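Local coordinates for aminopeptidase N family protein (Idiomarina loihiensis L2TR, PDB 4FGM) that is a zinc-binding protein of the M61 peptidase family and probably acts as an aminopeptidase, removing residues from the N-terminal ends of peptides, at residues Y258-N261 with D262-T266. Residues are numbered along the deposited sequence; the frame is centred on the assembly and turned at random.
Sequences YEMN and DNYQT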
loop_
_atom_site.group_PDB
_atom_site.type_symbol
_atom_site.label_atom_id
_atom_site.label_comp_id
_atom_site.label_asym_id
_atom_site.label_seq_id
_atom_site.Cartn_x
_atom_site.Cartn_y
_atom_site.Cartn_z
ATOM N N TYR A 258 26.275 8.291 3.375
ATOM C CA TYR A 258 26.772 6.980 3.776
ATOM C C TYR A 258 25.805 6.205 4.660
ATOM O O TYR A 258 25.402 5.088 4.330
ATOM C CB TYR A 258 28.109 7.116 4.510
ATOM C CG TYR A 258 28.714 5.781 4.900
ATOM C CD1 TYR A 258 29.272 4.939 3.937
ATOM C CD2 TYR A 258 28.692 5.340 6.226
ATOM C CE1 TYR A 258 29.793 3.687 4.283
ATOM C CE2 TYR A 258 29.209 4.092 6.583
ATOM C CZ TYR A 258 29.757 3.270 5.605
ATOM O OH TYR A 258 30.263 2.034 5.946
ATOM N N GLU A 259 25.438 6.804 5.785
ATOM C CA GLU A 259 24.546 6.160 6.737
ATOM C C GLU A 259 23.084 6.039 6.322
ATOM O O GLU A 259 22.582 6.781 5.479
ATOM C CB GLU A 259 24.606 6.889 8.080
ATOM C CG GLU A 259 25.940 6.801 8.804
ATOM C CD GLU A 259 26.339 5.373 9.121
ATOM O OE1 GLU A 259 25.445 4.560 9.441
ATOM O OE2 GLU A 259 27.548 5.067 9.065
HETATM N N MSE A 260 22.416 5.084 6.952
HETATM C CA MSE A 260 21.005 4.820 6.748
HETATM C C MSE A 260 20.235 5.952 7.427
HETATM O O MSE A 260 20.688 6.486 8.439
HETATM C CB MSE A 260 20.648 3.492 7.421
HETATM C CG MSE A 260 19.159 3.211 7.556
HETATM SE SE MSE A 260 18.313 2.827 5.863
HETATM C CE MSE A 260 19.625 1.564 5.192
ATOM N N ASN A 261 19.085 6.323 6.867
ATOM C CA ASN A 261 18.242 7.354 7.463
ATOM C C ASN A 261 16.792 6.881 7.380
ATOM O O ASN A 261 16.491 5.921 6.675
ATOM C CB ASN A 261 18.439 8.710 6.764
ATOM C CG ASN A 261 18.103 8.671 5.285
ATOM O OD1 ASN A 261 16.954 8.450 4.899
ATOM N ND2 ASN A 261 19.109 8.897 4.448
ATOM N N ASP A 262 15.897 7.540 8.104
ATOM C CA ASP A 262 14.494 7.147 8.127
ATOM C C ASP A 262 13.796 7.162 6.770
ATOM O O ASP A 262 12.956 6.304 6.490
ATOM C CB ASP A 262 13.726 8.033 9.113
ATOM C CG ASP A 262 14.184 7.835 10.545
ATOM O OD1 ASP A 262 15.371 7.496 10.746
ATOM O OD2 ASP A 262 13.367 8.030 11.472
ATOM N N ASN A 263 14.139 8.130 5.926
ATOM C CA ASN A 263 13.504 8.230 4.619
ATOM C C ASN A 263 13.884 7.092 3.686
ATOM O O ASN A 263 13.008 6.483 3.068
ATOM C CB ASN A 263 13.832 9.573 3.972
ATOM C CG ASN A 263 13.341 10.732 4.797
ATOM O OD1 ASN A 263 12.205 10.731 5.273
ATOM N ND2 ASN A 263 14.189 11.731 4.973
ATOM N N TYR A 264 15.179 6.798 3.587
ATOM C CA TYR A 264 15.631 5.718 2.727
ATOM C C TYR A 264 15.066 4.403 3.256
ATOM O O TYR A 264 14.700 3.518 2.482
ATOM C CB TYR A 264 17.157 5.676 2.685
ATOM C CG TYR A 264 17.732 4.535 1.869
ATOM C CD1 TYR A 264 17.156 4.160 0.654
ATOM C CD2 TYR A 264 18.872 3.848 2.300
ATOM C CE1 TYR A 264 17.701 3.128 -0.113
ATOM C CE2 TYR A 264 19.427 2.819 1.544
ATOM C CZ TYR A 264 18.837 2.461 0.338
ATOM O OH TYR A 264 19.370 1.444 -0.421
ATOM N N GLN A 265 14.979 4.292 4.578
ATOM C CA GLN A 265 14.435 3.096 5.219
ATOM C C GLN A 265 12.975 2.886 4.802
ATOM O O GLN A 265 12.541 1.760 4.565
ATOM C CB GLN A 265 14.548 3.231 6.745
ATOM C CG GLN A 265 13.700 2.260 7.553
ATOM C CD GLN A 265 12.537 2.953 8.242
ATOM O OE1 GLN A 265 11.399 2.917 7.766
ATOM N NE2 GLN A 265 12.824 3.604 9.366
ATOM N N THR A 266 12.223 3.976 4.716
ATOM C CA THR A 266 10.825 3.904 4.314
ATOM C C THR A 266 10.724 3.342 2.893
ATOM O O THR A 266 9.829 2.552 2.592
ATOM C CB THR A 266 10.167 5.292 4.374
ATOM O OG1 THR A 266 10.060 5.698 5.741
ATOM C CG2 THR A 266 8.776 5.256 3.773
#
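Asn-261 caps the helix that begins at Asp-262, and its short side chain turns straight back onto the first turn. From CB, CG swings between the backbone N and the carbonyl carbon (chi1 60°), which brings OD1 round to the N-H groups of that turn. OD1 accepts from Tyr-264 N at 2.8 Å, a nearly straight bond (172° at the hydrogen) whose donor is tilted from the amide plane; it also lies 3.0 Å from Asn-263 N. The other tip atom, ND2, comes near CB of Tyr-264. This is a classic N-cap, opening helix 262-277, which farther along carries the zinc-binding histidines His-273 and His-277 of the HExxH motif. Asparagine suits the site because its carbonyl group sits directly on CB, close enough for OD1 to bend back to the first turn; an alanine here would probably leave Tyr-264 N without its acceptor and fray that turn. The backbone O of Asn-261 takes Gln-265 N at 3.1 Å, the first i to i+4 bond. Just upstream, in Met-260, a selenomethionine, the bend at chi2 sets SE 3.7 Å from Tyr-264 CD2, an oblique Met-aromatic contact, and that at chi3 brings CE beside CD2 and CE2. A long, flexible, apolar chain can cross the tyrosine side chain this way, while the Tyr-264 hydroxyl bonds to Asp-203 on helix 197-215. The carboxylate of Asp-262 forms salt bridges with Arg-328 and Lys-331.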